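Local coordinates for hypothetical protein AF1704 (Archaeoglobus fulgidus, PDB 1ZBM) that probably converts cyclic dehypoxanthinylfutalosinate into 1,4-dihydroxy-6-naphthoate, a lyase step in the biosynthesis of menaquinone (vitamin K2), at residues A[171-174]-A[175-179]; A[247-251]-A[252-256]; A[257-260]-A[261-264]. All coordinates share one frame; numbering follows the deposited sequence.

How the contacts relate
Following the chain from its N terminus, contact 1 comes first: helix 169-174 ends there and the chain turns through 175-179 toward strand 181-189. Contact 2 lies later, where the chain leaves helix 244-247 and enters helix 251-265, and contact 3 continues along that same helix. The three are local and lie in series; none nests in or crosses another. Space brings them together: L179 and W173 of contact 1 rest on the first turns of the helix, S252 to A256, in contact 2, while W172, W173, Q176 and V177 meet K259, L260 and M263 of contact 3. Helix 251-265 thus packs against the end of helix 169-174 and the turn after it.

Contact 1 (A[171-174]-A[175-179]); sequences DWWS and EQVKL
W172 and Q176 meet flat group to flat group: the amide lies over one face of the indole, the two planes 24° apart, and CG of Q176 sits 3.6 Å from the centroid of the six-membered ring of W172, a CH-pi contact almost on the ring normal. NE2 of Q176 hangs over CE2 and donates to the O of W172 at 3.1 Å, so one side chain both covers the ring and hydrogen-bonds the carbonyl of the same residue. The turn about CB-CG (chi2 -46°) folds the amide back over the helix end to do this. W173 is used differently, one face for carbon and one edge for a hydrogen bond. CG1 of V177 presses on the face, 3.3 Å from CZ2, while NE1 donates nearly straight (167°) to the O of L179 at 2.8 Å, within the ring plane.

All this happens where helix 169-174 runs out and the chain turns toward strand 181-189. The O of W173 takes two backbone donors there, V177 N at 3.0 Å and Q176 N from above the carbonyl plane. K178 reaches back, its NZ donating to the O of S174 at 2.9 Å, also from above that carbonyl's plane. A water donates to the O of V177 and, at longer range, to the O of L179. On the helix side, W172 and W173 both lean on L118 of helix 114-122, the helix that begins with the predicted substrate-binding residue T114.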
ATOM      1  N   ASP A 171       7.971  10.593 -10.023  1.00 19.35           N
ATOM      2  CA  ASP A 171       9.001  11.306 -10.773  1.00 20.11           C
ATOM      3  C   ASP A 171      10.146  11.633  -9.841  1.00 20.30           C
ATOM      4  O   ASP A 171      11.318  11.582 -10.225  1.00 21.03           O
ATOM      5  CB  ASP A 171       8.476  12.603 -11.378  1.00 22.80           C
ATOM      6  CG  ASP A 171       7.412  12.365 -12.400  1.00 26.17           C
ATOM      7  OD1 ASP A 171       7.528  11.374 -13.158  1.00 27.67           O
ATOM      8  OD2 ASP A 171       6.461  13.174 -12.453  1.00 28.97           O
ATOM      9  N   TRP A 172       9.805  11.976  -8.606  1.00 19.43           N
ATOM     10  CA  TRP A 172      10.829  12.307  -7.634  1.00 19.05           C
ATOM     11  C   TRP A 172      11.686  11.094  -7.303  1.00 18.41           C
ATOM     12  O   TRP A 172      12.904  11.211  -7.158  1.00 17.16           O
ATOM     13  CB  TRP A 172      10.211  12.826  -6.345  1.00 18.13           C
ATOM     14  CG  TRP A 172      11.259  13.157  -5.341  1.00 19.02           C
ATOM     15  CD1 TRP A 172      11.918  14.338  -5.211  1.00 16.52           C
ATOM     16  CD2 TRP A 172      11.812  12.270  -4.358  1.00 19.46           C
ATOM     17  NE1 TRP A 172      12.851  14.245  -4.206  1.00 19.52           N
ATOM     18  CE2 TRP A 172      12.812  12.986  -3.668  1.00 19.56           C
ATOM     19  CE3 TRP A 172      11.564  10.933  -4.002  1.00 20.39           C
ATOM     20  CZ2 TRP A 172      13.562  12.418  -2.629  1.00 20.46           C
ATOM     21  CZ3 TRP A 172      12.310  10.367  -2.970  1.00 20.43           C
ATOM     22  CH2 TRP A 172      13.301  11.112  -2.299  1.00 20.86           C
ATOM     23  N   TRP A 173      11.048   9.934  -7.171  1.00 17.64           N
ATOM     24  CA  TRP A 173      11.768   8.709  -6.838  1.00 17.51           C
ATOM     25  C   TRP A 173      12.632   8.243  -7.992  1.00 17.71           C
ATOM     26  O   TRP A 173      13.735   7.741  -7.791  1.00 18.73           O
ATOM     27  CB  TRP A 173      10.788   7.604  -6.448  1.00 15.05           C
ATOM     28  CG  TRP A 173      11.347   6.210  -6.536  1.00 13.56           C
ATOM     29  CD1 TRP A 173      11.271   5.354  -7.605  1.00 13.85           C
ATOM     30  CD2 TRP A 173      11.997   5.480  -5.484  1.00 13.23           C
ATOM     31  NE1 TRP A 173      11.819   4.130  -7.272  1.00 13.54           N
ATOM     32  CE2 TRP A 173      12.268   4.185  -5.981  1.00 13.22           C
ATOM     33  CE3 TRP A 173      12.365   5.795  -4.165  1.00 14.74           C
ATOM     34  CZ2 TRP A 173      12.891   3.206  -5.205  1.00 11.60           C
ATOM     35  CZ3 TRP A 173      12.990   4.815  -3.389  1.00 12.38           C
ATOM     36  CH2 TRP A 173      13.243   3.536  -3.917  1.00 14.85           C
ATOM     37  N   SER A 174      12.114   8.413  -9.200  1.00 18.84           N
ATOM     38  CA  SER A 174      12.820   8.015 -10.394  1.00 20.79           C
ATOM     39  C   SER A 174      14.129   8.811 -10.501  1.00 20.93           C
ATOM     40  O   SER A 174      15.123   8.317 -11.029  1.00 21.74           O
ATOM     41  CB  SER A 174      11.927   8.252 -11.608  1.00 21.61           C
ATOM     42  OG  SER A 174      12.457   7.616 -12.757  1.00 27.90           O
ATOM     43  N   GLU A 175      14.131  10.033  -9.984  1.00 21.33           N
ATOM     44  CA  GLU A 175      15.326  10.861 -10.012  1.00 22.93           C
ATOM     45  C   GLU A 175      16.339  10.398  -8.966  1.00 22.66           C
ATOM     46  O   GLU A 175      17.525  10.732  -9.047  1.00 24.24           O
ATOM     47  CB  GLU A 175      14.969  12.335  -9.776  1.00 24.04           C
ATOM     48  CG  GLU A 175      14.330  13.022 -10.981  1.00 27.56           C
ATOM     49  CD  GLU A 175      13.836  14.435 -10.682  1.00 31.52           C
ATOM     50  OE1 GLU A 175      14.269  15.034  -9.668  1.00 33.28           O
ATOM     51  OE2 GLU A 175      13.021  14.957 -11.477  1.00 33.25           O
ATOM     52  N   GLN A 176      15.881   9.616  -7.990  1.00 21.73           N
ATOM     53  CA  GLN A 176      16.773   9.122  -6.934  1.00 20.34           C
ATOM     54  C   GLN A 176      17.395   7.769  -7.263  1.00 20.32           C
ATOM     55  O   GLN A 176      18.571   7.544  -6.996  1.00 19.72           O
ATOM     56  CB  GLN A 176      16.024   9.000  -5.604  1.00 21.37           C
ATOM     57  CG  GLN A 176      15.256  10.235  -5.195  1.00 20.68           C
ATOM     58  CD  GLN A 176      16.074  11.495  -5.354  1.00 22.16           C
ATOM     59  OE1 GLN A 176      17.233  11.563  -4.931  1.00 22.65           O
ATOM     60  NE2 GLN A 176      15.471  12.509  -5.953  1.00 22.67           N
ATOM     61  N   VAL A 177      16.596   6.866  -7.818  1.00 18.83           N
ATOM     62  CA  VAL A 177      17.091   5.549  -8.172  1.00 20.11           C
ATOM     63  C   VAL A 177      16.252   4.980  -9.306  1.00 19.23           C
ATOM     64  O   VAL A 177      15.067   5.292  -9.423  1.00 19.71           O
ATOM     65  CB  VAL A 177      17.070   4.579  -6.958  1.00 22.58           C
ATOM     66  CG1 VAL A 177      15.659   4.406  -6.458  1.00 22.82           C
ATOM     67  CG2 VAL A 177      17.666   3.235  -7.353  1.00 24.78           C
ATOM     68  N   LYS A 178      16.876   4.152 -10.142  1.00 17.27           N
ATOM     69  CA  LYS A 178      16.208   3.561 -11.297  1.00 16.19           C
ATOM     70  C   LYS A 178      15.715   2.147 -11.030  1.00 16.55           C
ATOM     71  O   LYS A 178      16.226   1.176 -11.584  1.00 16.73           O
ATOM     72  CB  LYS A 178      17.160   3.580 -12.497  1.00 16.62           C
ATOM     73  CG  LYS A 178      17.721   4.969 -12.805  1.00 14.94           C
ATOM     74  CD  LYS A 178      16.617   5.979 -13.135  1.00 14.73           C
ATOM     75  CE  LYS A 178      17.199   7.334 -13.536  1.00 14.96           C
ATOM     76  NZ  LYS A 178      16.158   8.382 -13.759  1.00 14.67           N
ATOM     77  N   LEU A 179      14.698   2.050 -10.184  1.00 15.72           N
ATOM     78  CA  LEU A 179      14.110   0.773  -9.804  1.00 14.10           C
ATOM     79  C   LEU A 179      12.639   1.003  -9.451  1.00 13.49           C
ATOM     80  O   LEU A 179      12.234   2.130  -9.167  1.00 13.06           O
ATOM     81  CB  LEU A 179      14.851   0.221  -8.580  1.00 13.93           C
ATOM     82  CG  LEU A 179      16.335  -0.103  -8.749  1.00 16.37           C
ATOM     83  CD1 LEU A 179      17.017  -0.267  -7.382  1.00 15.30           C
ATOM     84  CD2 LEU A 179      16.466  -1.383  -9.581  1.00 13.89           C
TER
HETATM   85  O   HOH W   1      13.003   4.700 -11.089  1.00 18.44           O

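Contact 2 (A[247-251]-A[252-256]); sequences YNMPE and SVDAA
M249, a selenomethionine, sets its side chain across V253 at about a right angle. Its CB leads toward the following helix, and with CG anti to the backbone N (chi1 -164°) the chain runs over the valine: CG comes to 3.4 Å from CG1 of V253, a tight carbon contact. Next along, SE lies 3.8 Å from that same CG1 and 3.3 Å from OD1 of D254. A turn about CG-SE (chi3 -79°) ends the chain. P250 brings its ring to the other branch of V253, CG meeting CG2 at 3.6 Å.

P250 is the N-cap of helix 251-265, and its O is approached by V253 N and D254 N through weak bonds only; the regular ladder starts with A255 N to the O of E251 at 3.0 Å. An alanine in place of P250 would remove the ring carbons and is likely to leave CG2 of V253 with a gap on that side and the entry to the helix less rigid. A water links the stretch to the first turn, donating to the O of M249 and to OD2 of D254, each at 2.6 Å. M249 also packs on I78 and A83 of strand 76-86, outside the two segments.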
ATOM      1  N   TYR A 247       2.999 -10.954  -7.243  1.00 10.03           N
ATOM      2  CA  TYR A 247       3.078 -12.407  -7.236  1.00 12.01           C
ATOM      3  C   TYR A 247       4.382 -12.900  -6.621  1.00 13.41           C
ATOM      4  O   TYR A 247       4.388 -13.890  -5.893  1.00 12.24           O
ATOM      5  CB  TYR A 247       2.938 -12.971  -8.647  1.00 14.24           C
ATOM      6  CG  TYR A 247       2.872 -14.480  -8.671  1.00 16.24           C
ATOM      7  CD1 TYR A 247       1.686 -15.154  -8.373  1.00 17.34           C
ATOM      8  CD2 TYR A 247       3.999 -15.240  -8.984  1.00 17.09           C
ATOM      9  CE1 TYR A 247       1.625 -16.547  -8.394  1.00 17.47           C
ATOM     10  CE2 TYR A 247       3.950 -16.628  -9.004  1.00 20.69           C
ATOM     11  CZ  TYR A 247       2.759 -17.277  -8.711  1.00 19.85           C
ATOM     12  OH  TYR A 247       2.717 -18.646  -8.765  1.00 20.75           O
ATOM     13  N   ASN A 248       5.478 -12.205  -6.921  1.00 13.04           N
ATOM     14  CA  ASN A 248       6.804 -12.555  -6.400  1.00 14.28           C
ATOM     15  C   ASN A 248       7.715 -11.323  -6.459  1.00 14.93           C
ATOM     16  O   ASN A 248       7.992 -10.799  -7.538  1.00 13.93           O
ATOM     17  CB  ASN A 248       7.410 -13.688  -7.243  1.00 13.21           C
ATOM     18  CG  ASN A 248       8.691 -14.242  -6.647  1.00 13.20           C
ATOM     19  OD1 ASN A 248       8.715 -14.653  -5.491  1.00 15.57           O
ATOM     20  ND2 ASN A 248       9.759 -14.268  -7.436  1.00 14.83           N
HETATM   21  N   MSE A 249       8.187 -10.861  -5.309  1.00 13.46           N
HETATM   22  CA  MSE A 249       9.052  -9.684  -5.292  1.00 16.57           C
HETATM   23  C   MSE A 249      10.383  -9.978  -5.993  1.00 14.22           C
HETATM   24  O   MSE A 249      11.172 -10.786  -5.518  1.00 13.29           O
HETATM   25  CB  MSE A 249       9.311  -9.242  -3.852  1.00 19.73           C
HETATM   26  CG  MSE A 249       9.863  -7.839  -3.719  1.00 24.95           C
HETATM   27 SE   MSE A 249      10.178  -7.402  -1.863  1.00 37.85          SE
HETATM   28  CE  MSE A 249       8.348  -7.003  -1.362  1.00 29.10           C
ATOM     29  N   PRO A 250      10.647  -9.325  -7.139  1.00 14.42           N
ATOM     30  CA  PRO A 250      11.901  -9.560  -7.868  1.00 11.95           C
ATOM     31  C   PRO A 250      13.099  -8.916  -7.183  1.00 14.25           C
ATOM     32  O   PRO A 250      12.936  -8.123  -6.250  1.00 15.30           O
ATOM     33  CB  PRO A 250      11.615  -8.958  -9.237  1.00 13.27           C
ATOM     34  CG  PRO A 250      10.743  -7.777  -8.898  1.00 12.23           C
ATOM     35  CD  PRO A 250       9.778  -8.379  -7.869  1.00 12.73           C
ATOM     36  N   GLU A 251      14.302  -9.242  -7.649  1.00 13.32           N
ATOM     37  CA  GLU A 251      15.517  -8.688  -7.058  1.00 13.73           C
ATOM     38  C   GLU A 251      15.566  -7.162  -7.081  1.00 11.63           C
ATOM     39  O   GLU A 251      16.038  -6.551  -6.128  1.00 12.27           O
ATOM     40  CB  GLU A 251      16.768  -9.266  -7.751  1.00 16.02           C
ATOM     41  CG  GLU A 251      16.961 -10.771  -7.547  1.00 20.74           C
ATOM     42  CD  GLU A 251      16.133 -11.623  -8.503  1.00 24.47           C
ATOM     43  OE1 GLU A 251      14.998 -11.210  -8.849  1.00 25.91           O
ATOM     44  OE2 GLU A 251      16.617 -12.711  -8.907  1.00 22.32           O
ATOM     45  N   SER A 252      15.065  -6.552  -8.155  1.00 12.17           N
ATOM     46  CA  SER A 252      15.074  -5.097  -8.292  1.00 11.04           C
ATOM     47  C   SER A 252      14.300  -4.404  -7.180  1.00 12.19           C
ATOM     48  O   SER A 252      14.722  -3.359  -6.684  1.00 13.93           O
ATOM     49  CB  SER A 252      14.520  -4.674  -9.666  1.00 10.53           C
ATOM     50  OG  SER A 252      13.153  -5.018  -9.826  1.00 12.82           O
ATOM     51  N   VAL A 253      13.172  -4.987  -6.786  1.00 12.34           N
ATOM     52  CA  VAL A 253      12.354  -4.424  -5.714  1.00 12.42           C
ATOM     53  C   VAL A 253      13.057  -4.591  -4.367  1.00 12.97           C
ATOM     54  O   VAL A 253      12.915  -3.747  -3.479  1.00 13.54           O
ATOM     55  CB  VAL A 253      10.951  -5.101  -5.646  1.00  9.45           C
ATOM     56  CG1 VAL A 253      10.168  -4.577  -4.448  1.00  5.31           C
ATOM     57  CG2 VAL A 253      10.187  -4.834  -6.929  1.00 11.91           C
ATOM     58  N   ASP A 254      13.803  -5.682  -4.199  1.00 15.42           N
ATOM     59  CA  ASP A 254      14.532  -5.874  -2.942  1.00 17.11           C
ATOM     60  C   ASP A 254      15.574  -4.762  -2.863  1.00 16.21           C
ATOM     61  O   ASP A 254      15.823  -4.209  -1.795  1.00 17.71           O
ATOM     62  CB  ASP A 254      15.291  -7.209  -2.886  1.00 19.01           C
ATOM     63  CG  ASP A 254      14.380  -8.418  -2.842  1.00 21.02           C
ATOM     64  OD1 ASP A 254      13.311  -8.361  -2.182  1.00 24.09           O
ATOM     65  OD2 ASP A 254      14.757  -9.448  -3.451  1.00 18.36           O
ATOM     66  N   ALA A 255      16.189  -4.448  -4.002  1.00 15.35           N
ATOM     67  CA  ALA A 255      17.220  -3.419  -4.057  1.00 12.56           C
ATOM     68  C   ALA A 255      16.628  -2.051  -3.775  1.00 12.62           C
ATOM     69  O   ALA A 255      17.248  -1.222  -3.101  1.00 13.63           O
ATOM     70  CB  ALA A 255      17.894  -3.427  -5.420  1.00 11.31           C
ATOM     71  N   ALA A 256      15.426  -1.818  -4.296  1.00 12.44           N
ATOM     72  CA  ALA A 256      14.733  -0.551  -4.107  1.00 10.25           C
ATOM     73  C   ALA A 256      14.428  -0.296  -2.633  1.00 10.57           C
ATOM     74  O   ALA A 256      14.598   0.820  -2.149  1.00  9.28           O
ATOM     75  CB  ALA A 256      13.463  -0.531  -4.924  1.00  8.65           C
TER
HETATM   76  O   HOH W   2      13.619 -11.381  -4.728  1.00 29.16           O

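Contact 3 (A[257-260]-A[261-264]); sequences LKKL and YEMA
Helix 251-265 makes two successive turns here, and the side chains that meet are the i to i+4 neighbours along them. L257 and Y261 lie alongside each other, pointing the same way: CD2 of L257 reaches the far end of the phenol, 3.9 Å from CZ. The near end of the ring has the O of L257 over one face, the same O that accepts Y261 N in an almost straight backbone bond. With CG of Y261 anti to its carbonyl carbon (chi1 -67°), the ring is laid back along the preceding turn, and its hydroxyl is hydrogen-bonded to the O of A66, tying this helix to helix 66-69.

K258 and E262 pair on another side of the helix. Their side chains cross at a slant, and NZ stands 3.6 Å from OE1 of E262, a long salt bridge, so the attraction is likely to be modest. K259, turned at chi2 (61°), diverges from K258: its CE lies 3.8 Å from CG of M263, a van der Waals touch.

Backbone bonds hold the helix, E262 N to the O of K258 at 3.0 Å and M263 N to the O of K259 at 2.9 Å among them. L260 faces the interior, against W173 and L117, and its side chain is about 4 Å from that of T114, a predicted substrate-binding residue. A264 closes the series, its N donating to the O of L260 at 3.0 Å with CB 3.7 Å from that same oxygen.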
ATOM      1  N   LEU A 257      13.981  -1.317  -1.913  1.00 12.63           N
ATOM      2  CA  LEU A 257      13.701  -1.127  -0.490  1.00 13.02           C
ATOM      3  C   LEU A 257      14.997  -0.777   0.198  1.00 14.28           C
ATOM      4  O   LEU A 257      15.062   0.177   0.979  1.00 13.18           O
ATOM      5  CB  LEU A 257      13.166  -2.398   0.144  1.00 13.42           C
ATOM      6  CG  LEU A 257      11.663  -2.643   0.142  1.00 16.10           C
ATOM      7  CD1 LEU A 257      11.443  -3.933   0.930  1.00 16.34           C
ATOM      8  CD2 LEU A 257      10.899  -1.488   0.798  1.00 15.63           C
ATOM      9  N   LYS A 258      16.035  -1.557  -0.091  1.00 14.59           N
ATOM     10  CA  LYS A 258      17.340  -1.312   0.519  1.00 17.64           C
ATOM     11  C   LYS A 258      17.690   0.162   0.335  1.00 16.82           C
ATOM     12  O   LYS A 258      18.055   0.842   1.294  1.00 17.22           O
ATOM     13  CB  LYS A 258      18.426  -2.192  -0.124  1.00 18.53           C
ATOM     14  CG  LYS A 258      19.728  -2.229   0.670  1.00 23.88           C
ATOM     15  CD  LYS A 258      20.941  -2.594  -0.199  1.00 26.89           C
ATOM     16  CE  LYS A 258      22.260  -2.414   0.577  1.00 28.10           C
ATOM     17  NZ  LYS A 258      23.486  -2.517  -0.284  1.00 29.78           N
ATOM     18  N   LYS A 259      17.555   0.656  -0.894  1.00 17.34           N
ATOM     19  CA  LYS A 259      17.860   2.055  -1.208  1.00 17.79           C
ATOM     20  C   LYS A 259      16.957   3.009  -0.436  1.00 17.66           C
ATOM     21  O   LYS A 259      17.424   3.942   0.226  1.00 17.41           O
ATOM     22  CB  LYS A 259      17.693   2.307  -2.711  1.00 18.29           C
ATOM     23  CG  LYS A 259      17.942   3.749  -3.125  1.00 20.12           C
ATOM     24  CD  LYS A 259      19.359   4.148  -2.799  1.00 21.26           C
ATOM     25  CE  LYS A 259      19.642   5.582  -3.180  1.00 22.39           C
ATOM     26  NZ  LYS A 259      21.008   5.950  -2.709  1.00 22.00           N
ATOM     27  N   LEU A 260      15.656   2.771  -0.537  1.00 16.51           N
ATOM     28  CA  LEU A 260      14.676   3.594   0.153  1.00 16.15           C
ATOM     29  C   LEU A 260      15.071   3.757   1.622  1.00 18.10           C
ATOM     30  O   LEU A 260      15.103   4.872   2.138  1.00 17.01           O
ATOM     31  CB  LEU A 260      13.291   2.951   0.064  1.00 13.22           C
ATOM     32  CG  LEU A 260      12.181   3.538   0.938  1.00 14.27           C
ATOM     33  CD1 LEU A 260      11.907   4.991   0.546  1.00 10.69           C
ATOM     34  CD2 LEU A 260      10.914   2.706   0.772  1.00 10.90           C
ATOM     35  N   TYR A 261      15.380   2.643   2.282  1.00 17.74           N
ATOM     36  CA  TYR A 261      15.743   2.674   3.695  1.00 19.75           C
ATOM     37  C   TYR A 261      17.019   3.461   3.951  1.00 20.65           C
ATOM     38  O   TYR A 261      17.094   4.249   4.898  1.00 20.99           O
ATOM     39  CB  TYR A 261      15.882   1.248   4.239  1.00 19.16           C
ATOM     40  CG  TYR A 261      14.578   0.465   4.292  1.00 18.14           C
ATOM     41  CD1 TYR A 261      14.585  -0.927   4.421  1.00 19.72           C
ATOM     42  CD2 TYR A 261      13.337   1.113   4.226  1.00 18.86           C
ATOM     43  CE1 TYR A 261      13.393  -1.661   4.480  1.00 18.48           C
ATOM     44  CE2 TYR A 261      12.140   0.387   4.285  1.00 19.35           C
ATOM     45  CZ  TYR A 261      12.182  -1.003   4.412  1.00 18.86           C
ATOM     46  OH  TYR A 261      11.013  -1.724   4.464  1.00 20.58           O
ATOM     47  N   GLU A 262      18.021   3.246   3.105  1.00 21.77           N
ATOM     48  CA  GLU A 262      19.286   3.951   3.230  1.00 21.83           C
ATOM     49  C   GLU A 262      19.014   5.446   3.185  1.00 22.62           C
ATOM     50  O   GLU A 262      19.500   6.199   4.030  1.00 20.79           O
ATOM     51  CB  GLU A 262      20.229   3.530   2.100  1.00 22.60           C
ATOM     52  CG  GLU A 262      20.775   2.130   2.305  1.00 23.03           C
ATOM     53  CD  GLU A 262      21.506   1.573   1.100  1.00 25.20           C
ATOM     54  OE1 GLU A 262      22.056   0.456   1.219  1.00 27.32           O
ATOM     55  OE2 GLU A 262      21.533   2.232   0.038  1.00 24.50           O
HETATM   56  N   MSE A 263      18.210   5.873   2.216  1.00 22.57           N
HETATM   57  CA  MSE A 263      17.884   7.289   2.117  1.00 24.83           C
HETATM   58  C   MSE A 263      17.189   7.784   3.379  1.00 23.23           C
HETATM   59  O   MSE A 263      17.446   8.892   3.831  1.00 20.67           O
HETATM   60  CB  MSE A 263      16.982   7.560   0.913  1.00 26.78           C
HETATM   61  CG  MSE A 263      17.658   7.399  -0.431  1.00 33.68           C
HETATM   62 SE   MSE A 263      16.438   7.774  -1.898  1.00 46.26          SE
HETATM   63  CE  MSE A 263      16.582   9.708  -1.903  1.00 43.37           C
ATOM     64  N   ALA A 264      16.310   6.960   3.946  1.00 22.73           N
ATOM     65  CA  ALA A 264      15.585   7.351   5.151  1.00 24.56           C
ATOM     66  C   ALA A 264      16.522   7.457   6.355  1.00 24.80           C
ATOM     67  O   ALA A 264      16.439   8.404   7.141  1.00 22.95           O
ATOM     68  CB  ALA A 264      14.467   6.359   5.443  1.00 23.73           C
TER